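Local structure of CG5036 (Drosophila melanogaster, 4IGU) at residues I52-A57 with D113-Q118. The protein probably switches off G protein signalling by binding G-alpha subunits through its RGS domain, speeding their GTP hydrolysis and restraining GDP release. Residues are numbered along the deposited sequence; the frame is centred on the assembly and turned at random.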
ATOM      1  N   ILE A  52      -2.335   2.204  -0.671  1.00  9.08           N
ATOM      2  CA  ILE A  52      -0.926   1.821  -0.648  1.00 11.55           C
ATOM      3  C   ILE A  52      -0.065   2.826   0.138  1.00 14.43           C
ATOM      4  O   ILE A  52       0.927   2.453   0.781  1.00 13.24           O
ATOM      5  CB  ILE A  52      -0.369   1.569  -2.083  1.00 11.05           C
ATOM      6  CG1 ILE A  52       0.917   0.744  -2.022  1.00 12.91           C
ATOM      7  CG2 ILE A  52      -0.187   2.899  -2.843  1.00 11.69           C
ATOM      8  CD1 ILE A  52       1.409   0.258  -3.368  1.00 15.42           C
ATOM      9  N   LEU A  53      -0.436   4.099   0.099  1.00 10.72           N
ATOM     10  CA  LEU A  53       0.310   5.094   0.854  1.00 11.36           C
ATOM     11  C   LEU A  53       0.168   4.834   2.368  1.00 11.87           C
ATOM     12  O   LEU A  53       1.145   4.933   3.122  1.00 11.47           O
ATOM     13  CB  LEU A  53      -0.137   6.512   0.466  1.00 11.26           C
ATOM     14  CG  LEU A  53       0.289   6.895  -0.964  1.00 16.81           C
ATOM     15  CD1 LEU A  53      -0.510   8.064  -1.520  1.00 23.15           C
ATOM     16  CD2 LEU A  53       1.775   7.226  -0.994  1.00 17.16           C
ATOM     17  N   PHE A  54      -1.033   4.470   2.806  1.00 11.50           N
ATOM     18  CA  PHE A  54      -1.238   4.088   4.212  1.00 12.45           C
ATOM     19  C   PHE A  54      -0.405   2.863   4.530  1.00  8.61           C
ATOM     20  O   PHE A  54       0.290   2.812   5.554  1.00 13.68           O
ATOM     21  CB  PHE A  54      -2.724   3.806   4.478  1.00 10.42           C
ATOM     22  CG  PHE A  54      -3.006   3.152   5.822  1.00 12.60           C
ATOM     23  CD1 PHE A  54      -2.816   3.849   7.013  1.00 14.03           C
ATOM     24  CD2 PHE A  54      -3.510   1.857   5.885  1.00 12.10           C
ATOM     25  CE1 PHE A  54      -3.102   3.257   8.245  1.00 10.00           C
ATOM     26  CE2 PHE A  54      -3.796   1.254   7.117  1.00  8.61           C
ATOM     27  CZ  PHE A  54      -3.585   1.951   8.293  1.00  9.87           C
ATOM     28  N   TRP A  55      -0.451   1.876   3.639  1.00 11.42           N
ATOM     29  CA  TRP A  55       0.279   0.625   3.848  1.00 10.18           C
ATOM     30  C   TRP A  55       1.789   0.871   3.931  1.00 14.94           C
ATOM     31  O   TRP A  55       2.479   0.316   4.788  1.00 11.27           O
ATOM     32  CB  TRP A  55      -0.053  -0.403   2.749  1.00 10.80           C
ATOM     33  CG  TRP A  55       0.514  -1.775   3.063  1.00 14.31           C
ATOM     34  CD1 TRP A  55      -0.082  -2.764   3.790  1.00 14.28           C
ATOM     35  CD2 TRP A  55       1.809  -2.277   2.694  1.00 12.00           C
ATOM     36  NE1 TRP A  55       0.754  -3.857   3.884  1.00 12.86           N
ATOM     37  CE2 TRP A  55       1.921  -3.577   3.220  1.00 13.78           C
ATOM     38  CE3 TRP A  55       2.883  -1.745   1.964  1.00 15.14           C
ATOM     39  CZ2 TRP A  55       3.063  -4.366   3.035  1.00 16.32           C
ATOM     40  CZ3 TRP A  55       4.017  -2.527   1.782  1.00 17.32           C
ATOM     41  CH2 TRP A  55       4.096  -3.826   2.313  1.00 13.44           C
ATOM     42  N   LEU A  56       2.303   1.724   3.058  1.00 12.03           N
ATOM     43  CA  LEU A  56       3.716   2.076   3.116  1.00  9.84           C
ATOM     44  C   LEU A  56       4.056   2.858   4.394  1.00 10.89           C
ATOM     45  O   LEU A  56       5.148   2.707   4.957  1.00 10.04           O
ATOM     46  CB  LEU A  56       4.104   2.870   1.871  1.00 18.72           C
ATOM     47  CG  LEU A  56       4.046   2.070   0.575  1.00 17.36           C
ATOM     48  CD1 LEU A  56       4.136   3.015  -0.607  1.00  9.65           C
ATOM     49  CD2 LEU A  56       5.165   1.039   0.540  1.00 14.99           C
ATOM     50  N   ALA A  57       3.135   3.699   4.850  1.00 11.85           N
ATOM     51  CA  ALA A  57       3.386   4.489   6.059  1.00  9.34           C
ATOM     52  C   ALA A  57       3.486   3.585   7.274  1.00 10.51           C
ATOM     53  O   ALA A  57       4.295   3.832   8.172  1.00  9.72           O
ATOM     54  CB  ALA A  57       2.288   5.547   6.256  1.00 11.85           C
ATOM     55  N   ASP A 113      -1.608  -2.535  13.032  1.00  7.75           N
ATOM     56  CA  ASP A 113      -1.578  -3.863  12.413  1.00 13.94           C
ATOM     57  C   ASP A 113      -2.914  -4.344  11.832  1.00 13.60           C
ATOM     58  O   ASP A 113      -2.966  -4.780  10.683  1.00 12.30           O
ATOM     59  CB  ASP A 113      -0.984  -4.900  13.362  1.00 13.88           C
ATOM     60  CG  ASP A 113       0.514  -4.813  13.418  1.00 15.63           C
ATOM     61  OD1 ASP A 113       1.040  -3.824  12.874  1.00 14.93           O
ATOM     62  OD2 ASP A 113       1.159  -5.715  14.001  1.00 18.44           O
ATOM     63  N   GLU A 114      -3.989  -4.247  12.606  1.00  9.86           N
ATOM     64  CA  GLU A 114      -5.296  -4.699  12.138  1.00 15.91           C
ATOM     65  C   GLU A 114      -5.765  -3.933  10.902  1.00 12.87           C
ATOM     66  O   GLU A 114      -6.339  -4.521   9.981  1.00 10.91           O
ATOM     67  CB  GLU A 114      -6.338  -4.587  13.263  1.00 18.87           C
ATOM     68  CG  GLU A 114      -6.040  -5.471  14.456  1.00 17.76           C
ATOM     69  CD  GLU A 114      -7.041  -6.606  14.624  1.00 32.79           C
ATOM     70  OE1 GLU A 114      -7.287  -6.999  15.787  1.00 35.69           O
ATOM     71  OE2 GLU A 114      -7.573  -7.108  13.604  1.00 34.28           O
ATOM     72  N   ALA A 115      -5.525  -2.625  10.872  1.00 11.57           N
ATOM     73  CA  ALA A 115      -5.947  -1.833   9.725  1.00 13.86           C
ATOM     74  C   ALA A 115      -5.034  -2.117   8.542  1.00 12.95           C
ATOM     75  O   ALA A 115      -5.499  -2.231   7.400  1.00 13.97           O
ATOM     76  CB  ALA A 115      -5.968  -0.330  10.060  1.00 10.18           C
ATOM     77  N   GLN A 116      -3.734  -2.230   8.799  1.00 10.42           N
ATOM     78  CA  GLN A 116      -2.788  -2.460   7.703  1.00 10.26           C
ATOM     79  C   GLN A 116      -3.114  -3.765   6.972  1.00 14.38           C
ATOM     80  O   GLN A 116      -3.113  -3.811   5.739  1.00 12.26           O
ATOM     81  CB  GLN A 116      -1.341  -2.466   8.212  1.00 15.27           C
ATOM     82  CG  GLN A 116      -0.300  -2.676   7.103  1.00 11.39           C
ATOM     83  CD  GLN A 116       1.119  -2.824   7.636  1.00 17.35           C
ATOM     84  OE1 GLN A 116       1.325  -3.197   8.794  1.00 16.94           O
ATOM     85  NE2 GLN A 116       2.102  -2.546   6.788  1.00 13.64           N
ATOM     86  N   ILE A 117      -3.438  -4.810   7.732  1.00 12.51           N
ATOM     87  CA  ILE A 117      -3.803  -6.101   7.139  1.00 17.07           C
ATOM     88  C   ILE A 117      -5.082  -6.002   6.312  1.00 12.89           C
ATOM     89  O   ILE A 117      -5.171  -6.532   5.198  1.00 14.70           O
ATOM     90  CB  ILE A 117      -3.999  -7.175   8.220  1.00 14.63           C
ATOM     91  CG1 ILE A 117      -2.699  -7.418   8.978  1.00 21.79           C
ATOM     92  CG2 ILE A 117      -4.495  -8.475   7.604  1.00 25.10           C
ATOM     93  CD1 ILE A 117      -2.890  -8.261  10.238  1.00 22.98           C
ATOM     94  N   GLN A 118      -6.084  -5.336   6.867  1.00 13.21           N
ATOM     95  CA  GLN A 118      -7.351  -5.140   6.173  1.00 15.25           C
ATOM     96  C   GLN A 118      -7.132  -4.406   4.844  1.00 12.66           C
ATOM     97  O   GLN A 118      -7.702  -4.767   3.803  1.00 13.17           O
ATOM     98  CB  GLN A 118      -8.286  -4.350   7.091  1.00 19.03           C
ATOM     99  CG  GLN A 118      -9.730  -4.265   6.649  1.00 30.77           C
ATOM    100  CD  GLN A 118     -10.684  -4.101   7.830  1.00 35.56           C
ATOM    101  OE1 GLN A 118     -11.172  -3.000   8.116  1.00 30.72           O
ATOM    102  NE2 GLN A 118     -10.958  -5.205   8.519  1.00 36.35           N
TER
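Gln116 reaches across from helix 113-132 and brings its amide nitrogen, NE2, over one face of the indole of Trp55 on helix 50-61, with OE1 turned away from the ring. Its chain leaves the backbone with CG anti to N (chi1 -179°) and stays extended, which carries NE2 out to that face. CG meets the pyrrole side of the indole, 3.3 Å from Trp55 CD1, while NE2 stands 3.5 Å above the ring plane, displaced toward the rim. Amide and indole planes are 53° apart, so the two groups are tilted against each other and not stacked flat. Although Trp55 NE1 and Gln116 NE2 approach to 3.5 Å, both are donors and no bond joins them; NE2 instead donates to Glu59 OE2, one turn further along helix 50-61, which is consistent with the amide being held over the tryptophan.

Phe54 fills the other half of the interface and works by its edge. With CG anti to its own N, the ring extends toward helix 113-132, where CZ makes an apolar touch, 3.7 Å from CB of Ala115, a methyl that points toward helix 50-61. The edge also lies against the backbone at Ala115-Gln116: CE2 is 3.9 Å from Gln116 N, and the Ala115 carbonyl carbon sits in the plane of the ring.

The two helix segments run roughly antiparallel, 139° between their directions, and their local axes pass 9.7 Å apart at closest approach. Trp55 also meets the ring of Tyr120, further along helix 113-132. Phe54 also packs on Ile77 of helix 67-81, and Ala115 touches Val96 of helix 94-103. Helices 50-61, 67-81, 94-103 and 113-132 form the antiparallel four-helix bundle of the RGS fold, and this buried contact pairs the first with the last of them.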